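Local coordinates for chorismate synthase (Aquifex aeolicus, PDB 1Q1L), which probably catalyses, with reduced FMN as cofactor, the loss of phosphate from 5-enolpyruvylshikimate-3-phosphate that yields chorismate, the branch point of aromatic amino acid biosynthesis, at residues 254-257 and 258-262; 392-395 and 396-400; 33-36 and 37-41. All coordinates share one frame; numbering follows the deposited sequence.

Three local contacts of one chain, two within helices and one at a helix start, illustrate how short-range bonding serves different places in a fold. Contact 3 (33-36 with 37-41) comes first in sequence, where the loop after strand 21-27 turns into helix 37-48. Contact 1 (254-257 with 258-262) follows on helix 252-261, and contact 2 (392-395 with 396-400) ends the series on helix 384-399, close to the C-terminus. Their centres lie 25 to 30 Å apart and none touches another. Contacts 1 and 2 help form the subunit interfaces of the tetramer, both meeting the second subunit and contact 2 also the third, whereas contact 3, touched by no other chain of the assembly, belongs to packing within one chain.

Contact 1. Residues 254-257 and 258-262; sequences GRIA and QAMMS
Helix 252-261 packs in the interior of the beta-alpha-beta sandwich, and its last turns carry this contact, in which Gly254 to Ala257 hand their carbonyls to residues four places on. Gln258 N donates to Gly254 O at 3.0 Å, and Ala259 N to Arg255 O with a nearly straight N-H...O angle of 168°. The next two residues repeat the pattern, Met260 N bonding to Ile256 O and Met261 N to Ala257 O, the latter at 2.9 Å. Side chains add little between the segments: Ile256 CG2 lies 4.3 Å from CG of Met260, which is selenomethionine here. Met260 CG stands beside its own backbone N (chi1 -67°), and this brings it to 3.5 Å from Ile256 O. Ala259 CB rests 3.6 Å from Ile256 O. Further on, Ser262 OG turns back and donates to Ala259 O at 2.8 Å, coming from above the carbonyl plane; this hydroxyl also bonds to Arg145. Arg255 reaches the other way, to a salt bridge with Glu377. Ile256 and Met260 face strand 317-323, Ala259 meets helix 356-379, and Gln258 packs on Gln258 of the second subunit. The small Ala257, against Met261 of that subunit, completes what is typical of a buried alpha-helix shared between a sheet, a neighbouring helix and a subunit interface.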
loop_
_atom_site.group_PDB
_atom_site.type_symbol
_atom_site.label_atom_id
_atom_site.label_comp_id
_atom_site.label_asym_id
_atom_site.label_seq_id
_atom_site.Cartn_x
_atom_site.Cartn_y
_atom_site.Cartn_z
ATOM N N GLY A 254 7.361 12.793 9.232
ATOM C CA GLY A 254 6.110 12.823 8.502
ATOM C C GLY A 254 5.177 11.753 9.030
ATOM O O GLY A 254 3.998 12.016 9.257
ATOM N N ARG A 255 5.697 10.547 9.239
ATOM C CA ARG A 255 4.865 9.453 9.746
ATOM C C ARG A 255 4.298 9.778 11.123
ATOM O O ARG A 255 3.127 9.531 11.396
ATOM C CB ARG A 255 5.661 8.155 9.824
ATOM C CG ARG A 255 6.067 7.577 8.473
ATOM C CD ARG A 255 6.437 6.118 8.660
ATOM N NE ARG A 255 7.785 5.837 8.205
ATOM C CZ ARG A 255 8.421 4.691 8.422
ATOM N NH1 ARG A 255 7.829 3.711 9.095
ATOM N NH2 ARG A 255 9.653 4.531 7.965
ATOM N N ILE A 256 5.135 10.318 11.998
ATOM C CA ILE A 256 4.669 10.692 13.324
ATOM C C ILE A 256 3.569 11.737 13.170
ATOM O O ILE A 256 2.517 11.637 13.795
ATOM C CB ILE A 256 5.824 11.267 14.187
ATOM C CG1 ILE A 256 6.791 10.142 14.564
ATOM C CG2 ILE A 256 5.266 11.945 15.436
ATOM C CD1 ILE A 256 8.031 10.613 15.305
ATOM N N ALA A 257 3.809 12.728 12.316
ATOM C CA ALA A 257 2.840 13.800 12.077
ATOM C C ALA A 257 1.467 13.289 11.647
ATOM O O ALA A 257 0.444 13.765 12.134
ATOM C CB ALA A 257 3.378 14.775 11.020
ATOM N N GLN A 258 1.432 12.342 10.716
ATOM C CA GLN A 258 0.151 11.811 10.274
ATOM C C GLN A 258 -0.564 11.078 11.394
ATOM O O GLN A 258 -1.763 11.243 11.580
ATOM C CB GLN A 258 0.327 10.855 9.095
ATOM C CG GLN A 258 -0.947 10.082 8.762
ATOM C CD GLN A 258 -0.903 9.427 7.397
ATOM O OE1 GLN A 258 0.079 8.775 7.037
ATOM N NE2 GLN A 258 -1.978 9.589 6.628
ATOM N N ALA A 259 0.172 10.253 12.129
ATOM C CA ALA A 259 -0.420 9.484 13.222
ATOM C C ALA A 259 -1.033 10.380 14.292
ATOM O O ALA A 259 -2.106 10.074 14.818
ATOM C CB ALA A 259 0.627 8.567 13.847
HETATM N N MSE A 260 -0.353 11.477 14.627
HETATM C CA MSE A 260 -0.860 12.397 15.648
HETATM C C MSE A 260 -2.009 13.262 15.150
HETATM O O MSE A 260 -3.046 13.367 15.805
HETATM C CB MSE A 260 0.254 13.319 16.166
HETATM C CG MSE A 260 1.341 12.623 16.946
HETATM SE SE MSE A 260 0.648 11.635 18.459
HETATM C CE MSE A 260 2.339 11.053 19.168
HETATM N N MSE A 261 -1.818 13.889 13.996
HETATM C CA MSE A 261 -2.834 14.765 13.426
HETATM C C MSE A 261 -4.108 14.007 13.073
HETATM O O MSE A 261 -5.182 14.610 12.954
HETATM C CB MSE A 261 -2.299 15.454 12.171
HETATM C CG MSE A 261 -3.129 16.630 11.715
HETATM SE SE MSE A 261 -2.846 18.202 12.839
HETATM C CE MSE A 261 -1.252 18.870 11.968
ATOM N N SER A 262 -3.998 12.691 12.909
ATOM C CA SER A 262 -5.167 11.890 12.565
ATOM C C SER A 262 -6.098 11.726 13.766
ATOM O O SER A 262 -7.253 11.347 13.613
ATOM C CB SER A 262 -4.750 10.506 12.039
ATOM O OG SER A 262 -4.261 9.670 13.075
#

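Contact 2. Residues 392-395 and 396-400; sequences EDYV and NHVKS
Val395, Asn396 and Tyr394 carry most of this contact on helix 384-399: Val395 and Tyr394 meet residues one turn on, whereas Asn396 folds back on Glu392. Val395 O accepts from Lys399 N at 3.0 Å in an almost straight bond (179°). Its side chain runs alongside that of Lys399, both pointing the same way, and Val395 CG1 comes to 3.3 Å from Lys399 NZ, where the lysine chain bends at its last torsion. Asn396 N donates to Glu392 O. The Asn396 amide has CG beside its own backbone N (chi1 -79°), and a water joins its OD1 to Asp393 OD1 by donating to both, at 3.0 Å from Asn396 OD1. Asp393 OD2 forms a salt bridge with Lys389 of the third subunit. Val398 CG2 stands over one face of the phenol ring in a CH-pi contact, 3.8 Å from the Tyr394 ring centroid and 24° off its normal. In the backbone of the same pair, Val398 N bonds to Tyr394 O at 2.9 Å. The phenol OH is held by Pro240 O, and Ile123 of the second subunit packs on both Tyr394 and Val398. Ser400 N and OG both donate to Asn396 O, the hydroxyl at 2.9 Å. Near the C-terminus, this helix lies against the second and third subunits; its i to i+4 pairing of ring and valine over regular backbone bonds is typical of an alpha-helix.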
loop_
_atom_site.group_PDB
_atom_site.type_symbol
_atom_site.label_atom_id
_atom_site.label_comp_id
_atom_site.label_asym_id
_atom_site.label_seq_id
_atom_site.Cartn_x
_atom_site.Cartn_y
_atom_site.Cartn_z
ATOM N N GLU A 392 20.092 -6.240 18.654
ATOM C CA GLU A 392 21.364 -6.276 19.365
ATOM C C GLU A 392 22.559 -6.064 18.445
ATOM O O GLU A 392 23.472 -5.311 18.772
ATOM C CB GLU A 392 21.492 -7.602 20.109
ATOM C CG GLU A 392 20.423 -7.785 21.177
ATOM C CD GLU A 392 20.269 -9.227 21.622
ATOM O OE1 GLU A 392 19.425 -9.488 22.508
ATOM O OE2 GLU A 392 20.984 -10.101 21.085
ATOM N N ASP A 393 22.555 -6.723 17.294
ATOM C CA ASP A 393 23.643 -6.566 16.341
ATOM C C ASP A 393 23.650 -5.136 15.809
ATOM O O ASP A 393 24.703 -4.515 15.686
ATOM C CB ASP A 393 23.487 -7.549 15.174
ATOM C CG ASP A 393 23.794 -8.989 15.569
ATOM O OD1 ASP A 393 24.321 -9.216 16.684
ATOM O OD2 ASP A 393 23.519 -9.897 14.752
ATOM N N TYR A 394 22.467 -4.612 15.507
ATOM C CA TYR A 394 22.353 -3.258 14.987
ATOM C C TYR A 394 22.791 -2.195 15.992
ATOM O O TYR A 394 23.448 -1.219 15.626
ATOM C CB TYR A 394 20.921 -2.975 14.533
ATOM C CG TYR A 394 20.747 -1.561 14.051
ATOM C CD1 TYR A 394 20.089 -0.615 14.831
ATOM C CD2 TYR A 394 21.322 -1.144 12.849
ATOM C CE1 TYR A 394 20.015 0.719 14.432
ATOM C CE2 TYR A 394 21.255 0.183 12.440
ATOM C CZ TYR A 394 20.605 1.107 13.233
ATOM O OH TYR A 394 20.549 2.417 12.831
ATOM N N VAL A 395 22.413 -2.372 17.252
ATOM C CA VAL A 395 22.796 -1.421 18.285
ATOM C C VAL A 395 24.313 -1.457 18.479
ATOM O O VAL A 395 24.933 -0.429 18.754
ATOM C CB VAL A 395 22.090 -1.738 19.614
ATOM C CG1 VAL A 395 22.719 -0.939 20.740
ATOM C CG2 VAL A 395 20.610 -1.398 19.495
ATOM N N ASN A 396 24.894 -2.645 18.331
ATOM C CA ASN A 396 26.337 -2.831 18.457
ATOM C C ASN A 396 27.028 -2.105 17.316
ATOM O O ASN A 396 28.102 -1.542 17.487
ATOM C CB ASN A 396 26.692 -4.321 18.411
ATOM C CG ASN A 396 26.427 -5.024 19.730
ATOM O OD1 ASN A 396 26.318 -6.249 19.781
ATOM N ND2 ASN A 396 26.338 -4.251 20.806
ATOM N N HIS A 397 26.394 -2.129 16.149
ATOM C CA HIS A 397 26.917 -1.465 14.966
ATOM C C HIS A 397 26.856 0.042 15.171
ATOM O O HIS A 397 27.779 0.768 14.800
ATOM C CB HIS A 397 26.092 -1.869 13.742
ATOM C CG HIS A 397 26.318 -1.003 12.544
ATOM N ND1 HIS A 397 25.422 -0.031 12.149
ATOM C CD2 HIS A 397 27.337 -0.959 11.653
ATOM C CE1 HIS A 397 25.879 0.573 11.066
ATOM N NE2 HIS A 397 27.039 0.029 10.745
ATOM N N VAL A 398 25.768 0.514 15.769
ATOM C CA VAL A 398 25.623 1.938 16.022
ATOM C C VAL A 398 26.716 2.419 16.973
ATOM O O VAL A 398 27.472 3.332 16.642
ATOM C CB VAL A 398 24.245 2.267 16.633
ATOM C CG1 VAL A 398 24.174 3.745 16.988
ATOM C CG2 VAL A 398 23.144 1.912 15.646
ATOM N N LYS A 399 26.800 1.793 18.145
ATOM C CA LYS A 399 27.788 2.153 19.160
ATOM C C LYS A 399 29.231 2.226 18.670
ATOM O O LYS A 399 30.002 3.078 19.112
ATOM C CB LYS A 399 27.726 1.174 20.334
ATOM C CG LYS A 399 26.607 1.436 21.324
ATOM C CD LYS A 399 26.612 0.399 22.444
ATOM C CE LYS A 399 25.605 0.749 23.532
ATOM N NZ LYS A 399 24.238 0.936 22.981
ATOM N N SER A 400 29.601 1.336 17.761
ATOM C CA SER A 400 30.969 1.311 17.263
ATOM C C SER A 400 31.175 2.036 15.939
ATOM O O SER A 400 32.263 1.982 15.367
ATOM C CB SER A 400 31.436 -0.143 17.129
ATOM O OG SER A 400 30.620 -0.859 16.217
HETATM O O HOH W 1 26.965 -7.669 17.208
#

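Contact 3. Residues 33-36 and 37-41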
loop_
_atom_site.group_PDB
_atom_site.type_symbol
_atom_site.label_atom_id
_atom_site.label_comp_id
_atom_site.label_asym_id
_atom_site.label_seq_id
_atom_site.Cartn_x
_atom_site.Cartn_y
_atom_site.Cartn_z
ATOM N N LEU A 33 5.659 -13.302 21.393
ATOM C CA LEU A 33 5.641 -12.097 22.215
ATOM C C LEU A 33 4.598 -12.308 23.308
ATOM O O LEU A 33 3.426 -12.541 23.015
ATOM C CB LEU A 33 5.227 -10.874 21.395
ATOM C CG LEU A 33 4.964 -9.612 22.237
ATOM C CD1 LEU A 33 6.298 -9.049 22.724
ATOM C CD2 LEU A 33 4.209 -8.563 21.419
ATOM N N PRO A 34 5.007 -12.246 24.584
ATOM C CA PRO A 34 4.015 -12.436 25.650
ATOM C C PRO A 34 2.976 -11.320 25.547
ATOM O O PRO A 34 3.339 -10.148 25.480
ATOM C CB PRO A 34 4.848 -12.318 26.923
ATOM C CG PRO A 34 6.215 -12.786 26.482
ATOM C CD PRO A 34 6.368 -12.133 25.133
ATOM N N LEU A 35 1.694 -11.675 25.530
ATOM C CA LEU A 35 0.630 -10.676 25.430
ATOM C C LEU A 35 -0.611 -11.119 26.200
ATOM O O LEU A 35 -1.052 -12.259 26.069
ATOM C CB LEU A 35 0.258 -10.439 23.960
ATOM C CG LEU A 35 -0.813 -9.379 23.650
ATOM C CD1 LEU A 35 -0.308 -7.992 24.043
ATOM C CD2 LEU A 35 -1.145 -9.401 22.166
ATOM N N SER A 36 -1.176 -10.211 26.989
ATOM C CA SER A 36 -2.365 -10.522 27.772
ATOM C C SER A 36 -3.436 -9.457 27.581
ATOM O O SER A 36 -3.149 -8.348 27.127
ATOM C CB SER A 36 -2.008 -10.602 29.257
ATOM O OG SER A 36 -1.603 -9.329 29.733
ATOM N N GLU A 37 -4.672 -9.796 27.926
ATOM C CA GLU A 37 -5.762 -8.839 27.813
ATOM C C GLU A 37 -5.573 -7.737 28.861
ATOM O O GLU A 37 -5.905 -6.579 28.620
ATOM C CB GLU A 37 -7.116 -9.535 28.019
ATOM C CG GLU A 37 -7.363 -10.701 27.062
ATOM C CD GLU A 37 -8.782 -11.246 27.129
ATOM O OE1 GLU A 37 -9.237 -11.588 28.241
ATOM O OE2 GLU A 37 -9.438 -11.338 26.068
ATOM N N GLU A 38 -5.032 -8.095 30.023
ATOM C CA GLU A 38 -4.820 -7.113 31.089
ATOM C C GLU A 38 -3.934 -5.958 30.631
ATOM O O GLU A 38 -4.197 -4.804 30.959
ATOM C CB GLU A 38 -4.213 -7.781 32.326
ATOM C CG GLU A 38 -3.706 -6.805 33.395
ATOM C CD GLU A 38 -4.670 -5.656 33.674
ATOM O OE1 GLU A 38 -5.890 -5.905 33.804
ATOM O OE2 GLU A 38 -4.205 -4.500 33.773
ATOM N N GLU A 39 -2.882 -6.271 29.879
ATOM C CA GLU A 39 -1.986 -5.240 29.368
ATOM C C GLU A 39 -2.771 -4.300 28.459
ATOM O O GLU A 39 -2.577 -3.083 28.479
ATOM C CB GLU A 39 -0.841 -5.875 28.582
ATOM C CG GLU A 39 0.188 -6.574 29.447
ATOM C CD GLU A 39 1.123 -7.459 28.646
ATOM O OE1 GLU A 39 2.330 -7.488 28.971
ATOM O OE2 GLU A 39 0.649 -8.133 27.703
ATOM N N ILE A 40 -3.665 -4.872 27.663
ATOM C CA ILE A 40 -4.472 -4.075 26.755
ATOM C C ILE A 40 -5.495 -3.283 27.555
ATOM O O ILE A 40 -5.658 -2.078 27.349
ATOM C CB ILE A 40 -5.193 -4.966 25.724
ATOM C CG1 ILE A 40 -4.149 -5.697 24.869
ATOM C CG2 ILE A 40 -6.119 -4.119 24.859
ATOM C CD1 ILE A 40 -4.737 -6.593 23.784
ATOM N N ASN A 41 -6.173 -3.958 28.478
ATOM C CA ASN A 41 -7.172 -3.302 29.308
ATOM C C ASN A 41 -6.568 -2.147 30.103
ATOM O O ASN A 41 -7.205 -1.111 30.286
ATOM C CB ASN A 41 -7.816 -4.312 30.263
ATOM C CG ASN A 41 -8.558 -5.416 29.529
ATOM O OD1 ASN A 41 -9.075 -5.209 28.431
ATOM N ND2 ASN A 41 -8.631 -6.592 30.144
#
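A capping box starts helix 37-48, with Ser36 at the N-cap and Glu39 three residues on answering each other. Glu39 sends its carboxylate back past the helix start, and OE2 accepts from Ser36 N at 2.9 Å with an N-H...O angle of 149°. The donor meets OE2 on its anti side, 31° out of the carboxylate plane. In the reverse direction Glu39 N gives a weak bond to Ser36 OG at 3.3 Å, the capping bond proper. Ser36 OG also donates weakly to Glu39 OE2, so this oxygen takes two hydrogens from one serine. The hydroxyl is placed between its own backbone N and carbonyl carbon (chi1 66°), facing the first turn, while Glu39 runs extended beyond CG to bring its carboxylate alongside. Leu35 crosses the glutamate, its CD1 3.8 Å from Glu39 OE2. The second carboxylate oxygen, OE1, is taken by a salt bridge to Lys154, whose ammonium also bonds to Pro34 O; this positive charge probably helps keep Glu39 ionised. Next to the box, Ile40 CG1 approaches Ser36 O to 3.6 Å, and Leu35 and Ile40 both press on Val151 of helix 142-157. Leu35 also meets Ile80, and Ile40 meets Leu82, both on strand 80-85. A loop that enters a helix in this way, its N-cap serine and glutamate bonded in both directions, has the hallmark of the classic capping box at an alpha-helical N-terminus.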